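SusD superfamily protein (Bacteroides fragilis NCTC 9343, PDB 3NQP) probably binds sugars at the cell surface as an outer-membrane lipoprotein of the SusD family, helping to take up glycans. Local coordinates at residues T78-S83 with L493-K498; G52-G57 with D69-N74; R36-Q41 with G86-R91; G137-L142 with M158-P163. One frame throughout, in Å; residues are numbered along the deposited sequence.

Contact 1: residues T78-S83 with L493-K498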
loop_
_atom_site.group_PDB
_atom_site.type_symbol
_atom_site.label_atom_id
_atom_site.label_comp_id
_atom_site.label_asym_id
_atom_site.label_seq_id
_atom_site.Cartn_x
_atom_site.Cartn_y
_atom_site.Cartn_z
ATOM N N THR A 78 1.674 -0.880 -25.579
ATOM C CA THR A 78 2.244 -2.235 -25.556
ATOM C C THR A 78 3.077 -2.493 -24.304
ATOM O O THR A 78 3.662 -3.560 -24.181
ATOM C CB THR A 78 3.069 -2.541 -26.827
ATOM O OG1 THR A 78 4.074 -1.549 -27.014
ATOM C CG2 THR A 78 2.139 -2.552 -28.076
ATOM N N HIS A 79 3.114 -1.526 -23.375
ATOM C CA HIS A 79 3.782 -1.677 -22.083
ATOM C C HIS A 79 2.849 -1.086 -20.996
ATOM O O HIS A 79 2.955 0.084 -20.630
ATOM C CB HIS A 79 5.158 -0.973 -22.060
ATOM C CG HIS A 79 6.077 -1.356 -23.185
ATOM N ND1 HIS A 79 5.909 -0.884 -24.468
ATOM C CD2 HIS A 79 7.184 -2.142 -23.217
ATOM C CE1 HIS A 79 6.858 -1.376 -25.248
ATOM N NE2 HIS A 79 7.633 -2.157 -24.521
ATOM N N THR A 80 1.903 -1.893 -20.522
ATOM C CA THR A 80 0.772 -1.395 -19.746
ATOM C C THR A 80 0.836 -1.773 -18.244
ATOM O O THR A 80 -0.016 -1.353 -17.451
ATOM C CB THR A 80 -0.551 -1.841 -20.334
ATOM O OG1 THR A 80 -0.718 -3.239 -20.147
ATOM C CG2 THR A 80 -0.644 -1.496 -21.867
ATOM N N GLY A 81 1.886 -2.504 -17.867
ATOM C CA GLY A 81 2.166 -2.826 -16.470
ATOM C C GLY A 81 1.341 -4.011 -15.990
ATOM O O GLY A 81 1.883 -4.998 -15.469
ATOM N N VAL A 82 0.020 -3.845 -16.115
ATOM C CA VAL A 82 -0.960 -4.901 -15.889
ATOM C C VAL A 82 -1.874 -4.959 -17.096
ATOM O O VAL A 82 -1.918 -4.003 -17.870
ATOM C CB VAL A 82 -1.802 -4.660 -14.605
ATOM C CG1 VAL A 82 -0.869 -4.557 -13.349
ATOM C CG2 VAL A 82 -2.744 -3.441 -14.724
ATOM N N SER A 83 -2.593 -6.071 -17.241
ATOM C CA SER A 83 -3.575 -6.246 -18.297
ATOM C C SER A 83 -4.949 -6.198 -17.706
ATOM O O SER A 83 -5.112 -6.377 -16.504
ATOM C CB SER A 83 -3.431 -7.629 -18.938
ATOM O OG SER A 83 -2.114 -7.778 -19.429
ATOM N N LEU A 493 -1.299 8.539 -15.110
ATOM C CA LEU A 493 -2.252 7.464 -15.297
ATOM C C LEU A 493 -1.651 6.369 -16.165
ATOM O O LEU A 493 -0.671 6.581 -16.851
ATOM C CB LEU A 493 -3.595 7.961 -15.865
ATOM C CG LEU A 493 -4.245 9.119 -15.090
ATOM C CD1 LEU A 493 -5.531 9.617 -15.788
ATOM C CD2 LEU A 493 -4.506 8.766 -13.622
ATOM N N TRP A 494 -2.205 5.171 -16.048
ATOM C CA TRP A 494 -1.719 4.012 -16.761
ATOM C C TRP A 494 -2.505 3.746 -18.057
ATOM O O TRP A 494 -3.729 4.023 -18.146
ATOM C CB TRP A 494 -1.782 2.789 -15.851
ATOM C CG TRP A 494 -0.956 2.827 -14.592
ATOM C CD1 TRP A 494 -0.795 3.876 -13.743
ATOM C CD2 TRP A 494 -0.255 1.722 -14.017
ATOM N NE1 TRP A 494 -0.005 3.491 -12.661
ATOM C CE2 TRP A 494 0.321 2.168 -12.813
ATOM C CE3 TRP A 494 -0.072 0.376 -14.399
ATOM C CZ2 TRP A 494 1.076 1.323 -11.984
ATOM C CZ3 TRP A 494 0.695 -0.450 -13.592
ATOM C CH2 TRP A 494 1.250 0.015 -12.395
ATOM N N PRO A 495 -1.802 3.290 -19.099
ATOM C CA PRO A 495 -2.526 3.031 -20.341
ATOM C C PRO A 495 -3.181 1.656 -20.335
ATOM O O PRO A 495 -2.913 0.841 -19.459
ATOM C CB PRO A 495 -1.417 3.059 -21.374
ATOM C CG PRO A 495 -0.212 2.460 -20.627
ATOM C CD PRO A 495 -0.398 2.837 -19.185
ATOM N N ILE A 496 -4.079 1.422 -21.282
ATOM C CA ILE A 496 -4.598 0.086 -21.501
ATOM C C ILE A 496 -4.039 -0.499 -22.823
ATOM O O ILE A 496 -3.606 0.250 -23.727
ATOM C CB ILE A 496 -6.117 0.074 -21.393
ATOM C CG1 ILE A 496 -6.746 0.929 -22.469
ATOM C CG2 ILE A 496 -6.588 0.584 -19.965
ATOM C CD1 ILE A 496 -8.257 0.725 -22.536
ATOM N N GLU A 497 -4.071 -1.824 -22.907
ATOM C CA GLU A 497 -3.458 -2.610 -23.994
ATOM C C GLU A 497 -4.143 -2.355 -25.337
ATOM O O GLU A 497 -5.371 -2.357 -25.415
ATOM C CB GLU A 497 -3.624 -4.150 -23.813
ATOM C CG GLU A 497 -3.301 -4.794 -22.554
ATOM C CD GLU A 497 -4.444 -4.741 -21.591
ATOM O OE1 GLU A 497 -4.590 -3.660 -21.013
ATOM O OE2 GLU A 497 -5.186 -5.728 -21.413
ATOM N N LYS A 498 -3.320 -2.254 -26.376
ATOM C CA LYS A 498 -3.752 -2.179 -27.763
ATOM C C LYS A 498 -4.715 -3.312 -28.089
ATOM O O LYS A 498 -5.692 -3.094 -28.760
ATOM C CB LYS A 498 -2.526 -2.284 -28.705
ATOM C CG LYS A 498 -2.809 -2.016 -30.197
ATOM C CD LYS A 498 -1.568 -2.308 -31.083
ATOM C CE LYS A 498 -1.777 -1.901 -32.581
ATOM N NZ LYS A 498 -1.727 -0.396 -32.813
HETATM O O HOH W 1 -3.021 -1.258 -17.698
#
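Thr-80 and Trp-494 bring two loops together in a partly buried van der Waals contact that joins an early part of the chain to its C-terminal end; no direct hydrogen bond crosses it. The loop of Thr-78 to Ser-83 leads towards helix 89-102, and that of Leu-493 to Lys-498 runs into helix 498-503. Thr-80 lies at the middle. Its hydroxyl sits between the backbone N and the carbonyl carbon (chi1 70°), from where OG1 donates to its own loop at Val-82 O over 2.7 Å, approaching from above the carbonyl plane. The methyl is thereby turned to the 493-498 loop, and Thr-80 CG2 rests 3.6 Å from Glu-497 N, a buried amide for which the model offers no partner. The indole of Trp-494 comes in edge-on to the carbonyl: Thr-80 O lies near the ring plane, 3.5 Å from Trp-494 CE3, while the CA of Gly-81, a residue at positive phi, is 4.0 Å from Trp-494 CZ3. The Glu-497 chain bends at chi2 (85°) and crosses Thr-80 at about a right angle, bringing Glu-497 OE2 to 3.5 Å from Ser-83 CA; the same oxygen accepts a hydrogen bond from Lys-84 N. A water lies between the loops, 2.7 Å from Pro-495 O and 3.0 Å from Val-82 O, within donating distance of both. Behind them, Trp-494 and Ile-496 pack on Tyr-135 of helix 110-135. The arrangement is a loop-to-loop closure between the N-terminal helical region and the C-terminal tail of a SusD-family fold, with Glu-497 as N-cap residue of helix 498-503.

Contact 2: residues G52-G57 with D69-N74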
loop_
_atom_site.group_PDB
_atom_site.type_symbol
_atom_site.label_atom_id
_atom_site.label_comp_id
_atom_site.label_asym_id
_atom_site.label_seq_id
_atom_site.Cartn_x
_atom_site.Cartn_y
_atom_site.Cartn_z
ATOM N N GLY A 52 10.232 4.977 -7.624
ATOM C CA GLY A 52 11.527 5.622 -7.862
ATOM C C GLY A 52 12.643 5.078 -6.995
ATOM O O GLY A 52 13.712 5.676 -6.895
ATOM N N ARG A 53 12.417 3.955 -6.344
ATOM C CA ARG A 53 13.464 3.408 -5.478
ATOM C C ARG A 53 13.801 1.945 -5.654
ATOM O O ARG A 53 14.503 1.348 -4.794
ATOM C CB ARG A 53 13.162 3.706 -4.011
ATOM C CG ARG A 53 11.815 3.325 -3.541
ATOM C CD ARG A 53 11.667 3.758 -2.035
ATOM N NE ARG A 53 10.435 3.207 -1.533
ATOM C CZ ARG A 53 9.992 3.268 -0.283
ATOM N NH1 ARG A 53 10.692 3.877 0.665
ATOM N NH2 ARG A 53 8.801 2.715 0.010
ATOM N N PHE A 54 13.383 1.370 -6.783
ATOM C CA PHE A 54 13.714 0.001 -7.126
ATOM C C PHE A 54 14.868 -0.005 -8.144
ATOM O O PHE A 54 15.036 0.936 -8.885
ATOM C CB PHE A 54 12.486 -0.690 -7.694
ATOM C CG PHE A 54 11.542 -1.192 -6.638
ATOM C CD1 PHE A 54 11.738 -2.402 -6.034
ATOM C CD2 PHE A 54 10.520 -0.422 -6.203
ATOM C CE1 PHE A 54 10.899 -2.856 -5.043
ATOM C CE2 PHE A 54 9.672 -0.862 -5.212
ATOM C CZ PHE A 54 9.872 -2.078 -4.621
ATOM N N ILE A 55 15.716 -1.021 -8.105
ATOM C CA ILE A 55 16.723 -1.150 -9.136
ATOM C C ILE A 55 16.113 -1.919 -10.330
ATOM O O ILE A 55 15.071 -2.585 -10.194
ATOM C CB ILE A 55 17.985 -1.833 -8.613
ATOM C CG1 ILE A 55 17.719 -3.285 -8.249
ATOM C CG2 ILE A 55 18.578 -1.097 -7.393
ATOM C CD1 ILE A 55 18.431 -4.238 -9.134
ATOM N N THR A 56 16.793 -1.850 -11.472
ATOM C CA THR A 56 16.464 -2.686 -12.625
ATOM C C THR A 56 17.737 -3.364 -13.121
ATOM O O THR A 56 18.821 -3.094 -12.613
ATOM C CB THR A 56 15.811 -1.864 -13.785
ATOM O OG1 THR A 56 16.726 -0.869 -14.215
ATOM C CG2 THR A 56 14.554 -1.197 -13.306
ATOM N N GLY A 57 17.575 -4.266 -14.077
ATOM C CA GLY A 57 18.664 -5.126 -14.545
ATOM C C GLY A 57 18.815 -6.302 -13.605
ATOM O O GLY A 57 17.839 -6.848 -13.095
ATOM N N ASP A 69 9.824 -2.584 -16.718
ATOM C CA ASP A 69 9.143 -1.476 -17.409
ATOM C C ASP A 69 8.303 -0.578 -16.474
ATOM O O ASP A 69 8.276 0.660 -16.655
ATOM C CB ASP A 69 8.260 -1.975 -18.540
ATOM C CG ASP A 69 9.064 -2.480 -19.743
ATOM O OD1 ASP A 69 10.066 -1.847 -20.158
ATOM O OD2 ASP A 69 8.650 -3.522 -20.277
ATOM N N ILE A 70 7.589 -1.173 -15.528
ATOM C CA ILE A 70 6.828 -0.359 -14.530
ATOM C C ILE A 70 7.800 0.537 -13.749
ATOM O O ILE A 70 7.594 1.751 -13.602
ATOM C CB ILE A 70 5.970 -1.220 -13.532
ATOM C CG1 ILE A 70 4.890 -2.020 -14.266
ATOM C CG2 ILE A 70 5.260 -0.324 -12.451
ATOM C CD1 ILE A 70 4.099 -2.953 -13.399
ATOM N N ILE A 71 8.876 -0.075 -13.274
ATOM C CA ILE A 71 9.865 0.584 -12.460
ATOM C C ILE A 71 10.488 1.749 -13.216
ATOM O O ILE A 71 10.684 2.798 -12.632
ATOM C CB ILE A 71 10.946 -0.412 -11.993
ATOM C CG1 ILE A 71 10.342 -1.400 -10.989
ATOM C CG2 ILE A 71 12.132 0.382 -11.424
ATOM C CD1 ILE A 71 11.075 -2.727 -10.800
ATOM N N LEU A 72 10.748 1.568 -14.524
ATOM C CA LEU A 72 11.356 2.572 -15.386
ATOM C C LEU A 72 10.350 3.598 -15.905
ATOM O O LEU A 72 10.704 4.497 -16.645
ATOM C CB LEU A 72 12.099 1.903 -16.570
ATOM C CG LEU A 72 13.352 1.084 -16.177
ATOM C CD1 LEU A 72 13.861 0.158 -17.300
ATOM C CD2 LEU A 72 14.470 2.024 -15.661
ATOM N N GLN A 73 9.092 3.479 -15.523
ATOM C CA GLN A 73 8.079 4.379 -16.044
ATOM C C GLN A 73 7.871 4.244 -17.576
ATOM O O GLN A 73 7.408 5.188 -18.209
ATOM C CB GLN A 73 8.379 5.857 -15.690
ATOM C CG GLN A 73 8.978 6.089 -14.259
ATOM C CD GLN A 73 8.005 5.833 -13.136
ATOM O OE1 GLN A 73 6.803 5.871 -13.358
ATOM N NE2 GLN A 73 8.521 5.590 -11.910
ATOM N N ASN A 74 8.194 3.070 -18.137
ATOM C CA ASN A 74 8.061 2.801 -19.555
ATOM C C ASN A 74 6.631 2.337 -19.751
ATOM O O ASN A 74 6.325 1.160 -19.497
ATOM C CB ASN A 74 8.950 1.644 -20.043
ATOM C CG ASN A 74 10.428 1.948 -20.017
ATOM O OD1 ASN A 74 10.860 3.112 -19.915
ATOM N ND2 ASN A 74 11.234 0.874 -20.138
HETATM O O HOH W 2 10.208 3.423 -10.106
#
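Ile-71 and Thr-56 meet through methyl groups set by their first torsions. In Ile-71, CG2 is anti to the backbone N and CG1 lies beside it (chi1 -69°); CG2 meets Thr-56 and Phe-54, while the CG1-CD1 arm reaches Phe-54 CB and Ile-55 O. Thr-56 holds its hydroxyl between N and the carbonyl carbon (chi1 61°), which leaves CG2 to face the helix. The two side chains slide past each other in opposite directions, and Thr-56 CG2 presses to 3.4 Å from Ile-71 CG2, tighter than ordinary van der Waals contact. Thr-56 CG2 also lies 3.9 Å from CG of Leu-72, which is exposed. Phe-54 meets Ile-71 chiefly through CB, with Phe-54 CB 3.9 Å from Ile-71 CG2; its ring also meets that of Tyr-319. Polar linkage comes through a water, which accepts from Gly-52 N at 2.9 Å and donates to Ile-71 O at 2.6 Å. The end of the helix is secured by its own bonds. Asn-74 ND2 reaches Asp-69 OD1 in an almost straight bond of 3.0 Å (174°), meeting the carboxylate on its anti side, while Asn-74 N bonds to Asp-69 O and Gln-73 N to Ile-70 O. With Gln-73 at positive phi, this is a Schellman motif ending helix 68-71, against whose last turn an irregular loop packs through apolar side chains.

Contact 3: residues R36-Q41 with G86-R91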
loop_
_atom_site.group_PDB
_atom_site.type_symbol
_atom_site.label_atom_id
_atom_site.label_comp_id
_atom_site.label_asym_id
_atom_site.label_seq_id
_atom_site.Cartn_x
_atom_site.Cartn_y
_atom_site.Cartn_z
ATOM N N ARG A 36 -7.760 -11.055 -1.060
ATOM C CA ARG A 36 -6.410 -11.515 -0.733
ATOM C C ARG A 36 -5.593 -11.724 -2.020
ATOM O O ARG A 36 -4.419 -11.318 -2.111
ATOM C CB ARG A 36 -6.473 -12.830 0.044
ATOM C CG ARG A 36 -5.132 -13.482 0.322
ATOM C CD ARG A 36 -5.265 -14.963 0.652
ATOM N NE ARG A 36 -5.781 -15.687 -0.503
ATOM C CZ ARG A 36 -6.512 -16.785 -0.454
ATOM N NH1 ARG A 36 -6.839 -17.348 0.704
ATOM N NH2 ARG A 36 -6.924 -17.306 -1.588
ATOM N N ASP A 37 -6.214 -12.371 -3.001
ATOM C CA ASP A 37 -5.549 -12.660 -4.261
ATOM C C ASP A 37 -5.155 -11.391 -5.046
ATOM O O ASP A 37 -4.268 -11.449 -5.874
ATOM C CB ASP A 37 -6.448 -13.529 -5.170
ATOM C CG ASP A 37 -6.651 -14.952 -4.635
ATOM O OD1 ASP A 37 -5.975 -15.362 -3.676
ATOM O OD2 ASP A 37 -7.534 -15.633 -5.167
ATOM N N ALA A 38 -5.814 -10.270 -4.792
ATOM C CA ALA A 38 -5.415 -8.975 -5.419
ATOM C C ALA A 38 -4.475 -8.132 -4.573
ATOM O O ALA A 38 -4.093 -7.017 -4.984
ATOM C CB ALA A 38 -6.653 -8.170 -5.760
ATOM N N ALA A 39 -4.048 -8.646 -3.419
ATOM C CA ALA A 39 -3.236 -7.856 -2.497
ATOM C C ALA A 39 -1.843 -7.502 -3.045
ATOM O O ALA A 39 -1.347 -6.392 -2.834
ATOM C CB ALA A 39 -3.098 -8.561 -1.159
ATOM N N TRP A 40 -1.208 -8.425 -3.745
ATOM C CA TRP A 40 0.120 -8.123 -4.297
ATOM C C TRP A 40 -0.024 -6.987 -5.296
ATOM O O TRP A 40 0.744 -6.027 -5.285
ATOM C CB TRP A 40 0.715 -9.357 -4.964
ATOM C CG TRP A 40 2.062 -9.131 -5.562
ATOM C CD1 TRP A 40 2.324 -8.708 -6.838
ATOM C CD2 TRP A 40 3.339 -9.336 -4.937
ATOM N NE1 TRP A 40 3.665 -8.642 -7.046
ATOM C CE2 TRP A 40 4.321 -9.017 -5.898
ATOM C CE3 TRP A 40 3.738 -9.742 -3.673
ATOM C CZ2 TRP A 40 5.672 -9.108 -5.631
ATOM C CZ3 TRP A 40 5.090 -9.852 -3.394
ATOM C CH2 TRP A 40 6.041 -9.534 -4.365
ATOM N N GLN A 41 -1.036 -7.058 -6.155
ATOM C CA GLN A 41 -1.200 -5.986 -7.131
ATOM C C GLN A 41 -1.476 -4.641 -6.453
ATOM O O GLN A 41 -0.998 -3.590 -6.918
ATOM C CB GLN A 41 -2.330 -6.318 -8.115
ATOM C CG GLN A 41 -2.585 -5.263 -9.096
ATOM C CD GLN A 41 -3.530 -5.731 -10.163
ATOM O OE1 GLN A 41 -3.092 -6.119 -11.259
ATOM N NE2 GLN A 41 -4.845 -5.719 -9.854
ATOM N N GLY A 86 -6.266 -4.554 -14.548
ATOM C CA GLY A 86 -5.817 -5.217 -13.344
ATOM C C GLY A 86 -6.689 -6.400 -12.919
ATOM O O GLY A 86 -6.661 -6.800 -11.771
ATOM N N ASP A 87 -7.525 -6.884 -13.834
ATOM C CA ASP A 87 -8.430 -8.014 -13.617
ATOM C C ASP A 87 -9.319 -7.796 -12.396
ATOM O O ASP A 87 -9.634 -8.733 -11.684
ATOM C CB ASP A 87 -7.611 -9.313 -13.485
ATOM C CG ASP A 87 -8.399 -10.571 -13.911
ATOM O OD1 ASP A 87 -9.441 -10.465 -14.584
ATOM O OD2 ASP A 87 -7.951 -11.678 -13.584
ATOM N N LEU A 88 -9.688 -6.554 -12.112
ATOM C CA LEU A 88 -10.539 -6.298 -10.966
ATOM C C LEU A 88 -12.049 -6.363 -11.229
ATOM O O LEU A 88 -12.840 -6.418 -10.257
ATOM C CB LEU A 88 -10.201 -4.975 -10.302
ATOM C CG LEU A 88 -8.752 -4.852 -9.783
ATOM C CD1 LEU A 88 -8.510 -3.478 -9.152
ATOM C CD2 LEU A 88 -8.436 -5.949 -8.805
ATOM N N PHE A 89 -12.486 -6.336 -12.479
ATOM C CA PHE A 89 -13.943 -6.266 -12.720
ATOM C C PHE A 89 -14.663 -7.569 -12.372
ATOM O O PHE A 89 -15.849 -7.535 -12.002
ATOM C CB PHE A 89 -14.299 -5.768 -14.141
ATOM C CG PHE A 89 -14.154 -4.281 -14.288
ATOM C CD1 PHE A 89 -15.043 -3.421 -13.656
ATOM C CD2 PHE A 89 -13.104 -3.751 -14.996
ATOM C CE1 PHE A 89 -14.907 -2.066 -13.759
ATOM C CE2 PHE A 89 -12.949 -2.397 -15.080
ATOM C CZ PHE A 89 -13.857 -1.544 -14.485
ATOM N N GLY A 90 -13.977 -8.710 -12.456
ATOM C CA GLY A 90 -14.612 -9.964 -12.026
ATOM C C GLY A 90 -14.969 -9.888 -10.535
ATOM O O GLY A 90 -16.107 -10.220 -10.115
ATOM N N ARG A 91 -14.016 -9.396 -9.739
ATOM C CA ARG A 91 -14.231 -9.187 -8.298
ATOM C C ARG A 91 -15.377 -8.225 -8.010
ATOM O O ARG A 91 -16.228 -8.501 -7.153
ATOM C CB ARG A 91 -12.950 -8.657 -7.664
ATOM C CG ARG A 91 -11.925 -9.741 -7.452
ATOM C CD ARG A 91 -10.553 -9.131 -7.439
ATOM N NE ARG A 91 -9.555 -10.116 -7.095
ATOM C CZ ARG A 91 -8.769 -10.737 -7.962
ATOM N NH1 ARG A 91 -8.822 -10.504 -9.276
ATOM N NH2 ARG A 91 -7.917 -11.617 -7.491
#
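Gly-86 and Gln-41 make the one direct hydrogen bond between the segments. Gly-86 O takes Gln-41 NE2 at 2.9 Å in a nearly straight bond (173°), in the carbonyl plane and on a lone pair, with the acceptor also close to the plane of the amide. Gln-41 gets there by an extended chain whose CG is anti to the backbone N (chi1 178°). The amide oxygen is near the glycine as well, Gln-41 OE1 being 3.5 Å from the CA of Gly-86, a residue whose phi is positive. At Asp-87 the contribution is from the backbone, as Asp-87 O receives a weak bond from Arg-91 NH1. Leu-88 follows with an apolar branch: Leu-88 CD2 is 3.7 Å from Gln-41 NE2 and 4.2 Å from Ala-38 CB. Further along, Arg-91 stretches across to the bend between the two helices of the first segment. Ala-38 CB lies over one face of its guanidinium, 3.7 Å from Arg-91 NE, whereas Asp-37 CB stands at the edge, 3.3 Å from Arg-91 NH2. Arg-91 NE donates to His-34 O, tying the group to helix 21-37. The Asp-37 carboxylate is instead engaged by Arg-36, whose NE and NH2 both grip OD1 from the same face of its plane. The contact thus sets the lead-in and early part of helix 89-102 against the junction of helices 21-37 and 39-48; Leu-88 and Arg-91 also touch Tyr-127 of helix 110-135, while Ala-39 packs on strands 265-269 and 377-381.

Contact 4: residues G137-L142 with M158-P163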
loop_
_atom_site.group_PDB
_atom_site.type_symbol
_atom_site.label_atom_id
_atom_site.label_comp_id
_atom_site.label_asym_id
_atom_site.label_seq_id
_atom_site.Cartn_x
_atom_site.Cartn_y
_atom_site.Cartn_z
ATOM N N GLY A 137 -10.695 7.598 -15.362
ATOM C CA GLY A 137 -11.939 7.032 -15.806
ATOM C C GLY A 137 -11.831 5.560 -16.194
ATOM O O GLY A 137 -10.859 5.150 -16.823
ATOM N N VAL A 138 -12.826 4.783 -15.775
ATOM C CA VAL A 138 -12.947 3.352 -16.079
ATOM C C VAL A 138 -14.433 3.024 -16.249
ATOM O O VAL A 138 -15.295 3.806 -15.818
ATOM C CB VAL A 138 -12.409 2.449 -14.936
ATOM C CG1 VAL A 138 -10.867 2.627 -14.741
ATOM C CG2 VAL A 138 -13.227 2.660 -13.646
ATOM N N PRO A 139 -14.757 1.869 -16.857
ATOM C CA PRO A 139 -16.168 1.462 -16.951
ATOM C C PRO A 139 -16.800 1.363 -15.578
ATOM O O PRO A 139 -16.155 0.863 -14.651
ATOM C CB PRO A 139 -16.084 0.069 -17.574
ATOM C CG PRO A 139 -14.802 0.047 -18.313
ATOM C CD PRO A 139 -13.868 0.884 -17.497
ATOM N N LEU A 140 -18.025 1.857 -15.407
ATOM C CA LEU A 140 -18.700 1.728 -14.117
ATOM C C LEU A 140 -19.674 0.550 -14.142
ATOM O O LEU A 140 -20.864 0.720 -14.462
ATOM C CB LEU A 140 -19.449 3.013 -13.723
ATOM C CG LEU A 140 -18.680 4.077 -12.985
ATOM C CD1 LEU A 140 -19.600 5.314 -12.753
ATOM C CD2 LEU A 140 -18.061 3.486 -11.633
ATOM N N ARG A 141 -19.160 -0.629 -13.799
ATOM C CA ARG A 141 -19.968 -1.842 -13.663
ATOM C C ARG A 141 -20.541 -1.926 -12.266
ATOM O O ARG A 141 -19.807 -2.143 -11.286
ATOM C CB ARG A 141 -19.133 -3.090 -13.961
ATOM C CG ARG A 141 -18.532 -3.059 -15.351
ATOM C CD ARG A 141 -18.288 -4.429 -15.974
ATOM N NE ARG A 141 -18.288 -4.358 -17.444
ATOM C CZ ARG A 141 -17.241 -4.012 -18.196
ATOM N NH1 ARG A 141 -16.063 -3.689 -17.643
ATOM N NH2 ARG A 141 -17.372 -3.986 -19.521
ATOM N N LEU A 142 -21.861 -1.757 -12.182
ATOM C CA LEU A 142 -22.579 -1.741 -10.904
ATOM C C LEU A 142 -23.740 -2.774 -10.790
ATOM O O LEU A 142 -24.244 -3.015 -9.701
ATOM C CB LEU A 142 -23.126 -0.320 -10.637
ATOM C CG LEU A 142 -22.088 0.807 -10.644
ATOM C CD1 LEU A 142 -22.740 2.214 -10.538
ATOM C CD2 LEU A 142 -21.064 0.549 -9.512
HETATM N N MSE A 158 -18.484 -1.770 -22.523
HETATM C CA MSE A 158 -18.937 -0.570 -21.843
HETATM C C MSE A 158 -17.841 0.511 -21.942
HETATM O O MSE A 158 -16.662 0.213 -21.786
HETATM C CB MSE A 158 -19.213 -0.892 -20.375
HETATM C CG MSE A 158 -19.859 0.231 -19.613
HETATM SE SE MSE A 158 -20.148 -0.336 -17.782
HETATM C CE MSE A 158 -20.663 -2.123 -18.174
ATOM N N ALA A 159 -18.254 1.750 -22.195
ATOM C CA ALA A 159 -17.358 2.887 -22.255
ATOM C C ALA A 159 -16.815 3.210 -20.843
ATOM O O ALA A 159 -17.479 2.954 -19.835
ATOM C CB ALA A 159 -18.118 4.127 -22.851
ATOM N N ARG A 160 -15.619 3.793 -20.799
ATOM C CA ARG A 160 -15.081 4.336 -19.571
ATOM C C ARG A 160 -15.917 5.525 -19.122
ATOM O O ARG A 160 -16.139 6.425 -19.887
ATOM C CB ARG A 160 -13.638 4.758 -19.786
ATOM C CG ARG A 160 -12.764 3.607 -20.227
ATOM C CD ARG A 160 -11.359 4.024 -20.637
ATOM N NE ARG A 160 -10.537 4.528 -19.547
ATOM C CZ ARG A 160 -9.207 4.585 -19.587
ATOM N NH1 ARG A 160 -8.528 4.172 -20.641
ATOM N NH2 ARG A 160 -8.539 5.072 -18.563
ATOM N N SER A 161 -16.357 5.543 -17.865
ATOM C CA SER A 161 -16.971 6.747 -17.287
ATOM C C SER A 161 -15.862 7.735 -16.937
ATOM O O SER A 161 -14.699 7.328 -16.825
ATOM C CB SER A 161 -17.749 6.426 -16.031
ATOM O OG SER A 161 -18.926 5.713 -16.341
ATOM N N THR A 162 -16.208 9.016 -16.758
ATOM C CA THR A 162 -15.178 10.016 -16.440
ATOM C C THR A 162 -14.649 9.858 -14.988
ATOM O O THR A 162 -15.322 9.242 -14.130
ATOM C CB THR A 162 -15.706 11.429 -16.576
ATOM O OG1 THR A 162 -16.628 11.671 -15.520
ATOM C CG2 THR A 162 -16.407 11.694 -18.020
ATOM N N PRO A 163 -13.454 10.410 -14.693
ATOM C CA PRO A 163 -12.995 10.350 -13.294
ATOM C C PRO A 163 -14.029 10.876 -12.276
ATOM O O PRO A 163 -14.280 10.236 -11.236
ATOM C CB PRO A 163 -11.763 11.243 -13.280
ATOM C CG PRO A 163 -11.202 11.061 -14.644
ATOM C CD PRO A 163 -12.439 11.002 -15.566
HETATM O O HOH W 3 -19.042 3.355 -17.693
HETATM O O HOH W 4 -15.659 -2.333 -21.859
#
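Arg-141 and selenomethionine Met-158 run alongside one another in opposite directions, with Arg-160 gripping the backbone at the other end of the contact. The Met-158 chain starts with CG anti to the backbone N (chi1 -172°) and bends at chi3, laying its methyl against the extended arginine: Met-158 CE is 3.3 Å from Arg-141 NE, oblique to the guanidinium. Its selenium lies 3.6 Å from Leu-140 O and also touches Pro-139 CB. Arg-141 has a cation-pi partner in Phe-89. Arg-160 crosses Pro-139 at a slant, Arg-160 CG against Pro-139 CD, then bends at chi3 so that two nitrogens close side-on upon one oxygen. Arg-160 NE reaches Gly-137 O at 2.8 Å from above the carbonyl plane, while Arg-160 NH2 bonds to Gly-137 O at 2.9 Å, nearly along the C=O axis. Arg-160 NH1 is held in turn by Glu-508 O and Thr-510 OG1 of the C-terminal tail. Between these ends Ser-161 N donates to Val-138 O over 2.9 Å, and Pro-139 CA makes a CH···O contact with Ala-159 O. Leu-140 lays CG and CD1 beside Ser-161 OG. A water joins Leu-140 N, Ala-159 O and Ser-161 OG, accepting from the first and donating to the second. The result is a pair of irregular loop segments on the surface, joined by the Ser-161 to Val-138 bond and bridging helix 110-135 to helix 163-181, whose N-cap residue is Thr-162.

None of the four contacts lies wholly in the core: contacts 1, 2 and 3 are partly buried, whereas contact 4 is at the surface, its centre about 24 Å from that of the chain. Contact 2 relies on methyl packing and contact 1 on packing about Thr-80, with an indole edge beside it. Waters link the segments in contacts 1, 2 and 4, and direct hydrogen bonds to carbonyl oxygens cross contacts 3 and 4. Ile-70 of 69-74 packs on Gly-81 and Trp-494 of contact 1, Val-82 meets Gln-41 of contact 3, and Phe-89 of 86-91 packs against Val-138 and Arg-141 of contact 4. Helix 110-135 backs contacts 1, 3 and 4, while contacts 2 and 4 do not touch.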